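Local coordinates for polycyclic ketone monooxygenase (Myceliophthora thermophila, PDB 5MQ6), which uses FAD and NADPH to insert one oxygen atom beside the carbonyl of ketones, polycyclic ones above all, giving esters or lactones, at residues Asn265-Lys270 against Pro286-Tyr291; Ser338-Ala343 against Asp354-Met359; Gly485-Val490 against Asp506-His511; Ala578-Ile583 against Arg620-Asn625. All blocks are in the same frame, centred on the assembly; numbering follows the deposited sequence.

How the interactions relate
The four contacts follow one another along the chain and differ in chemistry with their place in the fold. Interaction 1, at the edge of the NADPH-binding domain, is partly buried and mostly apolar, with no hydrogen bond across it. Interaction 2 is buried near both cofactors; there leucine, methionine and aromatic groups meet, and a water joins the two backbones. Interaction 3 is buried too, yet centres on one indole with CH-pi contacts on a face and a hydrogen bond donated at its edge. Interaction 4, partly buried, relies on an arginine, an isoleucine and a water. Interactions 3 and 4 touch, through His-511 and Arg-622, whereas interactions 1 and 3 lie on opposite sides of the chain's centre.

Interaction 1. Residues Asn265-Lys270 against Pro286-Tyr291; sequences NRLEGK and PKLAKY
Glu-268 and Tyr-291 bring the two backbones to their closest approach, 5.4 Å between CA atoms, where the type II turn Leu-267 to Lys-270 passes the residues that follow helix 279-289. The backbone takes part directly: CA of Glu-268 makes a bent CA-H...O contact with the carbonyl O of Tyr-291, 3.4 Å away. No hydrogen bond crosses between the segments, and packing does most of the work. Leu-267 reaches over with two parts of its side chain. Its CB lies 4.0 Å from CB of Tyr-291, while the CD1 methyl goes deeper and meets CD2 of Leu-288 at 3.7 Å, the two leucines crossing obliquely. With CG of Tyr-291 anti to its own carbonyl carbon (chi1 -75°), the ring is carried toward Asn-265 and Glu-268. The extended Glu-268 chain brings OE2 to the ring edge, 4.1 Å from CD2 of Tyr-291, its carboxylate turned 48° from the ring plane. On the inner side, Leu-267 also touches Ile-471 of strand 471-474 and Leu-288 touches Leu-295 of strand 294-299, so the pair of leucines lies against the parallel sheet. The contact joins the start of strand 271-275 to the end of helix 279-289, away from the connection between them. That connection and the first turn of the helix carry NADPH-binding Thr-277 and Thr-280, an arrangement consistent with a Rossmann-type strand-turn-helix unit.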
loop_
_atom_site.group_PDB
_atom_site.type_symbol
_atom_site.label_atom_id
_atom_site.label_comp_id
_atom_site.label_asym_id
_atom_site.label_seq_id
_atom_site.Cartn_x
_atom_site.Cartn_y
_atom_site.Cartn_z
ATOM N N ASN A 265 29.015 -4.458 6.193
ATOM C CA ASN A 265 30.446 -4.851 6.062
ATOM C C ASN A 265 30.683 -5.882 4.976
ATOM O O ASN A 265 31.623 -5.760 4.292
ATOM C CB ASN A 265 30.964 -5.367 7.387
ATOM C CG ASN A 265 30.073 -6.472 7.948
ATOM O OD1 ASN A 265 30.085 -7.592 7.457
ATOM N ND2 ASN A 265 29.246 -6.136 8.921
ATOM N N ARG A 266 29.777 -6.831 4.734
ATOM C CA ARG A 266 30.001 -7.873 3.730
ATOM C C ARG A 266 29.807 -7.527 2.329
ATOM O O ARG A 266 30.027 -8.370 1.426
ATOM C CB ARG A 266 29.125 -9.079 3.979
ATOM C CG ARG A 266 29.295 -9.591 5.371
ATOM C CD ARG A 266 28.663 -10.946 5.561
ATOM N NE ARG A 266 28.642 -11.218 7.007
ATOM C CZ ARG A 266 27.754 -11.991 7.633
ATOM N NH1 ARG A 266 26.777 -12.600 6.958
ATOM N NH2 ARG A 266 27.842 -12.160 8.957
ATOM N N LEU A 267 29.371 -6.307 2.089
ATOM C CA LEU A 267 29.449 -5.792 0.723
ATOM C C LEU A 267 30.839 -5.270 0.316
ATOM O O LEU A 267 31.094 -5.064 -0.887
ATOM C CB LEU A 267 28.419 -4.690 0.564
ATOM C CG LEU A 267 27.018 -5.150 0.991
ATOM C CD1 LEU A 267 26.086 -3.960 0.844
ATOM C CD2 LEU A 267 26.594 -6.333 0.150
ATOM N N GLU A 268 31.719 -5.029 1.278
ATOM C CA GLU A 268 33.046 -4.468 0.934
ATOM C C GLU A 268 33.713 -5.382 -0.055
ATOM O O GLU A 268 33.572 -6.580 0.031
ATOM C CB GLU A 268 33.892 -4.229 2.155
ATOM C CG GLU A 268 33.331 -3.078 2.960
ATOM C CD GLU A 268 34.050 -2.910 4.249
ATOM O OE1 GLU A 268 35.288 -2.726 4.183
ATOM O OE2 GLU A 268 33.376 -2.967 5.306
ATOM N N GLY A 269 34.326 -4.803 -1.075
ATOM C CA GLY A 269 34.939 -5.571 -2.118
ATOM C C GLY A 269 34.009 -6.036 -3.183
ATOM O O GLY A 269 34.478 -6.605 -4.161
ATOM N N LYS A 270 32.699 -5.821 -3.049
ATOM C CA LYS A 270 31.742 -6.473 -3.954
ATOM C C LYS A 270 31.129 -5.515 -4.920
ATOM O O LYS A 270 30.916 -4.335 -4.615
ATOM C CB LYS A 270 30.547 -7.064 -3.183
ATOM C CG LYS A 270 30.920 -7.936 -1.984
ATOM C CD LYS A 270 31.274 -9.323 -2.434
ATOM C CE LYS A 270 31.945 -10.055 -1.280
ATOM N NZ LYS A 270 32.190 -11.481 -1.656
ATOM N N PRO A 286 21.589 4.776 -0.967
ATOM C CA PRO A 286 22.677 5.355 -0.219
ATOM C C PRO A 286 23.435 4.423 0.760
ATOM O O PRO A 286 24.652 4.641 1.076
ATOM C CB PRO A 286 21.992 6.477 0.560
ATOM C CG PRO A 286 20.846 6.902 -0.353
ATOM C CD PRO A 286 20.373 5.622 -0.950
ATOM N N LYS A 287 22.700 3.432 1.268
ATOM C CA LYS A 287 23.182 2.569 2.295
ATOM C C LYS A 287 24.037 1.576 1.598
ATOM O O LYS A 287 25.010 1.191 2.160
ATOM C CB LYS A 287 22.049 1.812 2.999
ATOM C CG LYS A 287 21.074 2.718 3.646
ATOM C CD LYS A 287 21.664 3.570 4.737
ATOM C CE LYS A 287 20.578 4.468 5.244
ATOM N NZ LYS A 287 21.099 5.421 6.228
ATOM N N LEU A 288 23.643 1.163 0.396
ATOM C CA LEU A 288 24.456 0.284 -0.422
ATOM C C LEU A 288 25.761 0.937 -0.871
ATOM O O LEU A 288 26.803 0.250 -0.848
ATOM C CB LEU A 288 23.713 -0.251 -1.600
ATOM C CG LEU A 288 22.531 -1.231 -1.287
ATOM C CD1 LEU A 288 21.833 -1.604 -2.550
ATOM C CD2 LEU A 288 22.963 -2.528 -0.576
ATOM N N ALA A 289 25.686 2.216 -1.291
ATOM C CA ALA A 289 26.848 2.990 -1.768
ATOM C C ALA A 289 27.901 3.113 -0.718
ATOM O O ALA A 289 29.053 3.113 -1.023
ATOM C CB ALA A 289 26.428 4.382 -2.219
ATOM N N LYS A 290 27.523 3.197 0.530
ATOM C CA LYS A 290 28.513 3.330 1.527
ATOM C C LYS A 290 29.393 2.122 1.759
ATOM O O LYS A 290 30.455 2.249 2.391
ATOM C CB LYS A 290 27.886 3.698 2.808
ATOM C CG LYS A 290 28.910 3.963 3.862
ATOM C CD LYS A 290 28.324 4.621 5.061
ATOM C CE LYS A 290 29.519 5.108 5.837
ATOM N NZ LYS A 290 29.076 5.364 7.188
ATOM N N TYR A 291 28.980 0.971 1.279
ATOM C CA TYR A 291 29.695 -0.281 1.579
ATOM C C TYR A 291 30.171 -1.018 0.414
ATOM O O TYR A 291 31.207 -1.640 0.499
ATOM C CB TYR A 291 28.834 -1.208 2.471
ATOM C CG TYR A 291 28.861 -0.652 3.848
ATOM C CD1 TYR A 291 27.913 0.287 4.270
ATOM C CD2 TYR A 291 29.881 -0.976 4.702
ATOM C CE1 TYR A 291 27.972 0.853 5.511
ATOM C CE2 TYR A 291 29.935 -0.402 5.943
ATOM C CZ TYR A 291 28.998 0.523 6.345
ATOM O OH TYR A 291 29.132 1.083 7.607
#

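Interaction 2. Residues Ser338-Ala343 against Asp354-Met359; sequences SYLTDA and DGWTEM
Tyr-339 and Leu-340 both hold CG anti to their own carbonyl carbon (chi1 -71° and -68°), and from this shared start the ring is laid alongside Thr-357 and the leucine methyls are sent toward Trp-356 and Met-359. Thr-357 and Tyr-339 point the same way, side by side, with CB of Thr-357 over one face of the phenol ring, 4.2 Å from its centroid, in a CH-pi contact. The phenol OH finds its partner beyond the contact, in Gln-348. Leu-340 works mainly through CD2, which comes to the indole edge, 3.8 Å from CE3 of Trp-356, and equally close to CG of Met-359. It also lies 3.3 Å from the carbonyl O of Trp-356. Beside this apolar patch a water bridges the backbones. It donates to the carbonyl O of Trp-356 at 2.6 Å, donates weakly to that of Tyr-339, and accepts from N of Met-359 at 2.9 Å. The short 3-10 segment 355-357 is braced from within: Asp-354 OD1 accepts from N of Trp-356 in an Asx turn, and the carbonyl O of Asp-354 takes both N and OG1 of Thr-357. Trp-356 NE1 is bound by the carbonyl O of Asp-133, an FAD-binding residue, and the indole stands about 6 Å from the flavin cofactor. The contact therefore packs the last turn of helix 328-340 onto the loop leading to helix 363-366, while helix 378-406 adds His-395 against Met-359.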
loop_
_atom_site.group_PDB
_atom_site.type_symbol
_atom_site.label_atom_id
_atom_site.label_comp_id
_atom_site.label_asym_id
_atom_site.label_seq_id
_atom_site.Cartn_x
_atom_site.Cartn_y
_atom_site.Cartn_z
ATOM N N SER A 338 -5.425 17.933 3.552
ATOM C CA SER A 338 -6.021 19.086 2.891
ATOM C C SER A 338 -5.122 19.646 1.836
ATOM O O SER A 338 -5.637 20.207 0.872
ATOM C CB SER A 338 -6.415 20.178 3.873
ATOM O OG SER A 338 -5.234 20.845 4.506
ATOM N N TYR A 339 -3.794 19.437 1.953
ATOM C CA TYR A 339 -2.864 19.944 0.938
ATOM C C TYR A 339 -2.845 19.048 -0.287
ATOM O O TYR A 339 -2.686 19.491 -1.395
ATOM C CB TYR A 339 -1.438 20.068 1.561
ATOM C CG TYR A 339 -1.386 21.206 2.544
ATOM C CD1 TYR A 339 -1.191 22.561 2.115
ATOM C CD2 TYR A 339 -1.678 20.998 3.857
ATOM C CE1 TYR A 339 -1.242 23.633 3.050
ATOM C CE2 TYR A 339 -1.720 22.030 4.772
ATOM C CZ TYR A 339 -1.513 23.350 4.390
ATOM O OH TYR A 339 -1.601 24.294 5.401
ATOM N N LEU A 340 -2.999 17.763 -0.075
ATOM C CA LEU A 340 -2.977 16.793 -1.124
ATOM C C LEU A 340 -4.285 16.667 -1.870
ATOM O O LEU A 340 -4.304 16.160 -2.995
ATOM C CB LEU A 340 -2.590 15.390 -0.527
ATOM C CG LEU A 340 -1.159 15.437 -0.070
ATOM C CD1 LEU A 340 -0.853 14.390 1.034
ATOM C CD2 LEU A 340 -0.211 15.346 -1.272
ATOM N N THR A 341 -5.375 17.139 -1.272
ATOM C CA THR A 341 -6.685 17.148 -1.946
ATOM C C THR A 341 -6.962 18.566 -2.517
ATOM O O THR A 341 -8.068 18.900 -2.960
ATOM C CB THR A 341 -7.803 16.732 -0.980
ATOM O OG1 THR A 341 -7.812 17.549 0.207
ATOM C CG2 THR A 341 -7.639 15.348 -0.571
ATOM N N ASP A 342 -5.965 19.404 -2.511
ATOM C CA ASP A 342 -6.092 20.776 -3.070
ATOM C C ASP A 342 -7.221 21.518 -2.338
ATOM O O ASP A 342 -8.135 22.111 -2.945
ATOM C CB ASP A 342 -6.227 20.716 -4.587
ATOM C CG ASP A 342 -6.218 22.103 -5.268
ATOM O OD1 ASP A 342 -5.585 23.025 -4.721
ATOM O OD2 ASP A 342 -6.827 22.262 -6.380
ATOM N N ALA A 343 -7.179 21.434 -1.014
ATOM C CA ALA A 343 -8.239 21.971 -0.179
ATOM C C ALA A 343 -7.761 22.805 0.980
ATOM O O ALA A 343 -8.560 23.100 1.829
ATOM C CB ALA A 343 -9.078 20.843 0.333
ATOM N N ASP A 354 5.893 19.720 5.330
ATOM C CA ASP A 354 6.938 19.027 4.661
ATOM C C ASP A 354 6.631 18.950 3.191
ATOM O O ASP A 354 5.714 19.616 2.702
ATOM C CB ASP A 354 7.185 17.667 5.367
ATOM C CG ASP A 354 6.159 16.585 4.999
ATOM O OD1 ASP A 354 5.192 16.861 4.279
ATOM O OD2 ASP A 354 6.364 15.445 5.456
ATOM N N GLY A 355 7.386 18.128 2.475
ATOM C CA GLY A 355 7.293 18.066 1.054
ATOM C C GLY A 355 5.981 17.613 0.468
ATOM O O GLY A 355 5.723 17.922 -0.671
ATOM N N TRP A 356 5.186 16.845 1.245
ATOM C CA TRP A 356 3.862 16.451 0.805
ATOM C C TRP A 356 2.904 17.642 0.668
ATOM O O TRP A 356 1.935 17.546 -0.037
ATOM C CB TRP A 356 3.238 15.510 1.837
ATOM C CG TRP A 356 3.791 14.089 1.825
ATOM C CD1 TRP A 356 4.679 13.538 2.731
ATOM C CD2 TRP A 356 3.403 13.027 0.945
ATOM N NE1 TRP A 356 4.857 12.177 2.437
ATOM C CE2 TRP A 356 4.101 11.858 1.344
ATOM C CE3 TRP A 356 2.559 12.954 -0.151
ATOM C CZ2 TRP A 356 3.977 10.640 0.670
ATOM C CZ3 TRP A 356 2.430 11.767 -0.805
ATOM C CH2 TRP A 356 3.142 10.601 -0.394
ATOM N N THR A 357 3.173 18.748 1.351
ATOM C CA THR A 357 2.293 19.919 1.345
ATOM C C THR A 357 2.567 20.857 0.162
ATOM O O THR A 357 1.966 21.937 0.087
ATOM C CB THR A 357 2.367 20.669 2.707
ATOM O OG1 THR A 357 3.672 21.254 2.893
ATOM C CG2 THR A 357 2.140 19.737 3.823
ATOM N N GLU A 358 3.443 20.444 -0.761
ATOM C CA GLU A 358 3.880 21.242 -1.897
ATOM C C GLU A 358 3.487 20.669 -3.246
ATOM O O GLU A 358 4.099 21.004 -4.281
ATOM C CB GLU A 358 5.415 21.414 -1.893
ATOM C CG GLU A 358 5.918 22.267 -0.776
ATOM C CD GLU A 358 7.447 22.398 -0.743
ATOM O OE1 GLU A 358 7.945 23.513 -0.854
ATOM O OE2 GLU A 358 8.161 21.440 -0.593
ATOM N N MET A 359 2.497 19.790 -3.235
ATOM C CA MET A 359 2.112 19.041 -4.432
ATOM C C MET A 359 0.564 18.948 -4.545
ATOM O O MET A 359 -0.031 17.847 -4.490
ATOM C CB MET A 359 2.801 17.681 -4.387
ATOM C CG MET A 359 2.770 16.982 -3.066
ATOM S SD MET A 359 3.555 15.334 -3.257
ATOM C CE MET A 359 5.243 15.772 -3.571
HETATM O O HOH W 1 0.431 19.241 -1.210
#

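Interaction 3. Residues Gly485-Val490 against Asp506-His511; sequences GGSPAV and DKWQTH
Trp-508, on helix 504-511, carries most of this contact, meeting the glycine-rich approach to helix 488-492 with both an edge and a face. CG stands anti to the backbone N (chi1 -150°), a setting that turns the indole toward Gly-485 to Pro-488. At the edge, NE1 donates to the carbonyl O of Gly-485 at 3.0 Å, with an N-H...O angle of 159°. The acceptor lies in the indole plane, although the donor stands well above the plane of the carbonyl. One face is covered by two carbons in succession: Ser-487 CA sits 3.6 Å from the centroid of the five-membered ring, and Pro-488 CD 3.7 Å from that of the six-membered ring. Both are CH-pi contacts almost along the ring normal, and the proline and tryptophan side chains run at about a right angle. A leucine in place of Trp-508 would probably leave the Gly-485 carbonyl without its indole donor and open a gap beneath Ser-487 and Pro-488. Next along the helix, Gln-509 bends at chi2 (-43°) and sets NE2 4.0 Å from CB of Ser-487; the same nitrogen is held by Asp-505 OD1 and the carbonyl O of Gly-484. Ser-487 is itself the N-cap of helix 488-492, its OG weakly accepting from N of Ala-489 and Val-490 and also bonded to Asp-505. The start of helix 488-492, which ends at FAD-binding Thr-492, is thus packed against helix 504-511, with Leu-504 touching Pro-488 and strand 495-497 lying between the two helices in sequence.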
loop_
_atom_site.group_PDB
_atom_site.type_symbol
_atom_site.label_atom_id
_atom_site.label_comp_id
_atom_site.label_asym_id
_atom_site.label_seq_id
_atom_site.Cartn_x
_atom_site.Cartn_y
_atom_site.Cartn_z
ATOM N N GLY A 485 -8.966 -5.856 -10.927
ATOM C CA GLY A 485 -9.928 -4.732 -10.980
ATOM C C GLY A 485 -10.369 -4.249 -9.591
ATOM O O GLY A 485 -11.504 -3.791 -9.442
ATOM N N GLY A 486 -9.483 -4.382 -8.578
ATOM C CA GLY A 486 -9.881 -4.097 -7.190
ATOM C C GLY A 486 -10.614 -5.197 -6.438
ATOM O O GLY A 486 -11.115 -4.935 -5.390
ATOM N N SER A 487 -10.688 -6.416 -6.938
ATOM C CA SER A 487 -11.429 -7.479 -6.270
ATOM C C SER A 487 -10.844 -7.670 -4.892
ATOM O O SER A 487 -9.629 -7.873 -4.773
ATOM C CB SER A 487 -11.244 -8.795 -7.022
ATOM O OG SER A 487 -11.822 -9.855 -6.358
ATOM N N PRO A 488 -11.684 -7.590 -3.819
ATOM C CA PRO A 488 -11.028 -7.905 -2.547
ATOM C C PRO A 488 -10.471 -9.334 -2.484
ATOM O O PRO A 488 -9.541 -9.575 -1.759
ATOM C CB PRO A 488 -12.126 -7.636 -1.526
ATOM C CG PRO A 488 -13.008 -6.580 -2.182
ATOM C CD PRO A 488 -13.044 -7.108 -3.592
ATOM N N ALA A 489 -10.989 -10.267 -3.271
ATOM C CA ALA A 489 -10.532 -11.642 -3.272
ATOM C C ALA A 489 -9.137 -11.737 -3.915
ATOM O O ALA A 489 -8.164 -12.332 -3.340
ATOM C CB ALA A 489 -11.509 -12.492 -4.061
ATOM N N VAL A 490 -9.037 -11.172 -5.115
ATOM C CA VAL A 490 -7.753 -11.220 -5.802
ATOM C C VAL A 490 -6.716 -10.498 -5.003
ATOM O O VAL A 490 -5.623 -10.996 -4.835
ATOM C CB VAL A 490 -7.766 -10.608 -7.217
ATOM C CG1 VAL A 490 -6.383 -10.682 -7.875
ATOM C CG2 VAL A 490 -8.752 -11.388 -8.096
ATOM N N ASP A 506 -15.862 -13.702 -9.115
ATOM C CA ASP A 506 -16.676 -13.862 -10.322
ATOM C C ASP A 506 -17.721 -12.769 -10.403
ATOM O O ASP A 506 -17.866 -12.129 -11.443
ATOM C CB ASP A 506 -17.318 -15.220 -10.362
ATOM C CG ASP A 506 -16.286 -16.352 -10.454
ATOM O OD1 ASP A 506 -15.137 -16.141 -10.917
ATOM O OD2 ASP A 506 -16.634 -17.481 -10.035
ATOM N N LYS A 507 -18.405 -12.485 -9.290
ATOM C CA LYS A 507 -19.328 -11.318 -9.278
ATOM C C LYS A 507 -18.596 -10.036 -9.722
ATOM O O LYS A 507 -19.055 -9.287 -10.593
ATOM C CB LYS A 507 -19.889 -11.113 -7.886
ATOM C CG LYS A 507 -20.989 -10.066 -7.746
ATOM C CD LYS A 507 -21.406 -9.882 -6.303
ATOM C CE LYS A 507 -22.206 -8.597 -6.116
ATOM N NZ LYS A 507 -22.479 -8.293 -4.674
ATOM N N TRP A 508 -17.451 -9.775 -9.118
ATOM C CA TRP A 508 -16.696 -8.574 -9.394
ATOM C C TRP A 508 -16.334 -8.438 -10.884
ATOM O O TRP A 508 -16.446 -7.382 -11.464
ATOM C CB TRP A 508 -15.365 -8.654 -8.643
ATOM C CG TRP A 508 -14.855 -7.337 -8.272
ATOM C CD1 TRP A 508 -13.934 -6.590 -8.933
ATOM C CD2 TRP A 508 -15.236 -6.596 -7.098
ATOM N NE1 TRP A 508 -13.692 -5.423 -8.232
ATOM C CE2 TRP A 508 -14.454 -5.416 -7.090
ATOM C CE3 TRP A 508 -16.101 -6.852 -6.032
ATOM C CZ2 TRP A 508 -14.546 -4.498 -6.109
ATOM C CZ3 TRP A 508 -16.181 -5.899 -5.030
ATOM C CH2 TRP A 508 -15.424 -4.763 -5.073
ATOM N N GLN A 509 -15.849 -9.532 -11.470
ATOM C CA GLN A 509 -15.359 -9.532 -12.864
ATOM C C GLN A 509 -16.534 -9.496 -13.865
ATOM O O GLN A 509 -16.419 -8.873 -14.901
ATOM C CB GLN A 509 -14.511 -10.747 -13.140
ATOM C CG GLN A 509 -13.251 -10.982 -12.333
ATOM C CD GLN A 509 -12.418 -9.723 -12.120
ATOM O OE1 GLN A 509 -12.329 -8.901 -13.015
ATOM N NE2 GLN A 509 -11.823 -9.574 -10.936
ATOM N N THR A 510 -17.641 -10.153 -13.530
ATOM C CA THR A 510 -18.753 -10.273 -14.411
ATOM C C THR A 510 -19.716 -9.144 -14.335
ATOM O O THR A 510 -20.139 -8.675 -15.354
ATOM C CB THR A 510 -19.554 -11.565 -14.183
ATOM O OG1 THR A 510 -20.079 -11.565 -12.847
ATOM C CG2 THR A 510 -18.697 -12.812 -14.370
ATOM N N HIS A 511 -20.108 -8.716 -13.136
ATOM C CA HIS A 511 -21.095 -7.667 -12.952
ATOM C C HIS A 511 -20.429 -6.305 -12.684
ATOM O O HIS A 511 -21.072 -5.229 -12.877
ATOM C CB HIS A 511 -22.021 -8.098 -11.805
ATOM C CG HIS A 511 -22.868 -6.996 -11.183
ATOM N ND1 HIS A 511 -23.994 -6.455 -11.800
ATOM C CD2 HIS A 511 -22.814 -6.429 -9.942
ATOM C CE1 HIS A 511 -24.526 -5.537 -11.009
ATOM N NE2 HIS A 511 -23.839 -5.511 -9.873
#

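Interaction 4. Residues Ala578-Ile583 against Arg620-Asn625; sequences AWSFEI and RARSGN
Ser-580 and Ile-583, one turn apart on helix 573-585, face the type I turn Ala-621 to Gly-624 that follows helix 616-621, a helix packed against a turn. Among the polar groups, Arg-622 dominates. Its chain bends at chi3 (75°), bringing the guanidinium to Ser-580 of helix 573-585, and CB of Ser-580 lies over one face of that flat group, 3.6 Å from CZ. The charged end is shared among several partners: NH1 forms a salt bridge with Glu-577, one turn before Ser-580 on helix 573-585, and NE donates to the carbonyl O of Ala-513. The hydroxyl of Ser-580 is bonded to the carbonyl O of Glu-576. A methionine in place of Arg-622 would probably leave Glu-577 without its salt-bridge mate and the Ala-513 carbonyl without this donor. Van der Waals packing is the work of Ile-583, which meets backbone rather than side chains. Its CG2 methyl is set among three backbone oxygens, 3.5 Å from O of Ala-621, the same distance from O of Arg-622, and 3.3 Å from O of Gly-624, so that this branch rests against the carbonyls of the turn. CD1 extends farther along, toward the backbone of Asn-625. Outside the two segments, Gln-534 ties the neighbourhood together: its backbone bonds to Gly-624, its NE2 reaches the carbonyl O of Arg-622, and its O accepts from Trp-579 NE1. A single water closes the contact, donating one bond to O of Ile-583 at 2.7 Å and another to O of Asn-625 at 2.8 Å.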
loop_
_atom_site.group_PDB
_atom_site.type_symbol
_atom_site.label_atom_id
_atom_site.label_comp_id
_atom_site.label_asym_id
_atom_site.label_seq_id
_atom_site.Cartn_x
_atom_site.Cartn_y
_atom_site.Cartn_z
ATOM N N ALA A 578 -26.895 1.281 -6.087
ATOM C CA ALA A 578 -26.959 2.703 -5.988
ATOM C C ALA A 578 -25.560 3.322 -5.751
ATOM O O ALA A 578 -25.201 4.330 -6.338
ATOM C CB ALA A 578 -27.931 3.075 -4.871
ATOM N N TRP A 579 -24.773 2.676 -4.886
ATOM C CA TRP A 579 -23.501 3.232 -4.461
ATOM C C TRP A 579 -22.569 3.166 -5.699
ATOM O O TRP A 579 -21.850 4.134 -6.028
ATOM C CB TRP A 579 -22.967 2.418 -3.243
ATOM C CG TRP A 579 -21.613 2.937 -2.824
ATOM C CD1 TRP A 579 -20.452 2.381 -3.026
ATOM C CD2 TRP A 579 -21.381 4.197 -2.216
ATOM N NE1 TRP A 579 -19.440 3.215 -2.550
ATOM C CE2 TRP A 579 -20.009 4.348 -2.068
ATOM C CE3 TRP A 579 -22.221 5.219 -1.781
ATOM C CZ2 TRP A 579 -19.451 5.446 -1.520
ATOM C CZ3 TRP A 579 -21.659 6.346 -1.243
ATOM C CH2 TRP A 579 -20.296 6.431 -1.075
ATOM N N SER A 580 -22.687 2.036 -6.446
ATOM C CA SER A 580 -21.906 1.809 -7.649
ATOM C C SER A 580 -22.210 2.830 -8.757
ATOM O O SER A 580 -21.255 3.302 -9.407
ATOM C CB SER A 580 -21.950 0.339 -8.132
ATOM O OG SER A 580 -21.774 -0.581 -7.098
ATOM N N PHE A 581 -23.488 3.223 -8.920
ATOM C CA PHE A 581 -23.845 4.317 -9.830
ATOM C C PHE A 581 -23.322 5.640 -9.273
ATOM O O PHE A 581 -22.914 6.510 -10.022
ATOM C CB PHE A 581 -25.343 4.334 -10.182
ATOM C CG PHE A 581 -25.693 3.362 -11.261
ATOM C CD1 PHE A 581 -25.733 2.014 -10.980
ATOM C CD2 PHE A 581 -25.820 3.782 -12.596
ATOM C CE1 PHE A 581 -25.952 1.073 -11.976
ATOM C CE2 PHE A 581 -26.060 2.848 -13.620
ATOM C CZ PHE A 581 -26.114 1.480 -13.316
ATOM N N GLU A 582 -23.291 5.810 -7.954
ATOM C CA GLU A 582 -22.597 6.998 -7.394
ATOM C C GLU A 582 -21.130 7.023 -7.856
ATOM O O GLU A 582 -20.659 8.068 -8.328
ATOM C CB GLU A 582 -22.733 7.123 -5.882
ATOM C CG GLU A 582 -22.009 8.225 -5.191
ATOM C CD GLU A 582 -22.544 9.624 -5.549
ATOM O OE1 GLU A 582 -23.630 9.743 -6.148
ATOM O OE2 GLU A 582 -21.848 10.627 -5.194
ATOM N N ILE A 583 -20.434 5.895 -7.752
ATOM C CA ILE A 583 -19.036 5.863 -8.090
ATOM C C ILE A 583 -18.863 6.247 -9.610
ATOM O O ILE A 583 -17.949 7.050 -9.956
ATOM C CB ILE A 583 -18.425 4.494 -7.778
ATOM C CG1 ILE A 583 -18.443 4.221 -6.220
ATOM C CG2 ILE A 583 -17.049 4.338 -8.490
ATOM C CD1 ILE A 583 -17.621 5.188 -5.353
ATOM N N ARG A 620 -16.045 -0.632 -15.984
ATOM C CA ARG A 620 -14.706 -0.285 -15.487
ATOM C C ARG A 620 -14.736 0.887 -14.529
ATOM O O ARG A 620 -14.113 0.869 -13.506
ATOM C CB ARG A 620 -13.788 0.012 -16.639
ATOM C CG ARG A 620 -13.539 -1.262 -17.439
ATOM C CD ARG A 620 -12.070 -1.543 -17.706
ATOM N NE ARG A 620 -11.610 -0.649 -18.729
ATOM C CZ ARG A 620 -11.879 -0.802 -20.021
ATOM N NH1 ARG A 620 -12.623 -1.834 -20.469
ATOM N NH2 ARG A 620 -11.402 0.090 -20.885
ATOM N N ALA A 621 -15.542 1.861 -14.829
ATOM C CA ALA A 621 -15.665 2.981 -13.987
ATOM C C ALA A 621 -16.175 2.588 -12.594
ATOM O O ALA A 621 -15.894 3.268 -11.621
ATOM C CB ALA A 621 -16.653 3.913 -14.611
ATOM N N ARG A 622 -16.936 1.501 -12.499
ATOM C CA ARG A 622 -17.491 1.137 -11.216
ATOM C C ARG A 622 -16.396 0.851 -10.204
ATOM O O ARG A 622 -16.689 0.848 -8.992
ATOM C CB ARG A 622 -18.262 -0.192 -11.322
ATOM C CG ARG A 622 -19.506 -0.093 -12.024
ATOM C CD ARG A 622 -20.115 -1.486 -12.205
ATOM N NE ARG A 622 -20.690 -1.967 -10.934
ATOM C CZ ARG A 622 -21.979 -2.183 -10.669
ATOM N NH1 ARG A 622 -22.938 -1.985 -11.567
ATOM N NH2 ARG A 622 -22.311 -2.579 -9.459
ATOM N N SER A 623 -15.175 0.519 -10.648
ATOM C CA SER A 623 -14.179 0.127 -9.685
ATOM C C SER A 623 -13.372 1.248 -9.099
ATOM O O SER A 623 -12.549 0.992 -8.219
ATOM C CB SER A 623 -13.262 -0.988 -10.240
ATOM O OG SER A 623 -12.377 -0.378 -11.157
ATOM N N GLY A 624 -13.634 2.489 -9.503
ATOM C CA GLY A 624 -12.883 3.643 -8.988
ATOM C C GLY A 624 -13.470 4.176 -7.729
ATOM O O GLY A 624 -14.190 3.472 -7.031
ATOM N N ASN A 625 -13.151 5.430 -7.451
ATOM C CA ASN A 625 -13.392 6.066 -6.207
ATOM C C ASN A 625 -14.245 7.307 -6.346
ATOM O O ASN A 625 -14.481 7.825 -7.418
ATOM C CB ASN A 625 -12.042 6.465 -5.621
ATOM C CG ASN A 625 -11.370 5.357 -4.827
ATOM O OD1 ASN A 625 -11.958 4.401 -4.466
ATOM N ND2 ASN A 625 -10.117 5.589 -4.463
HETATM O O HOH W 2 -15.226 7.205 -9.993
#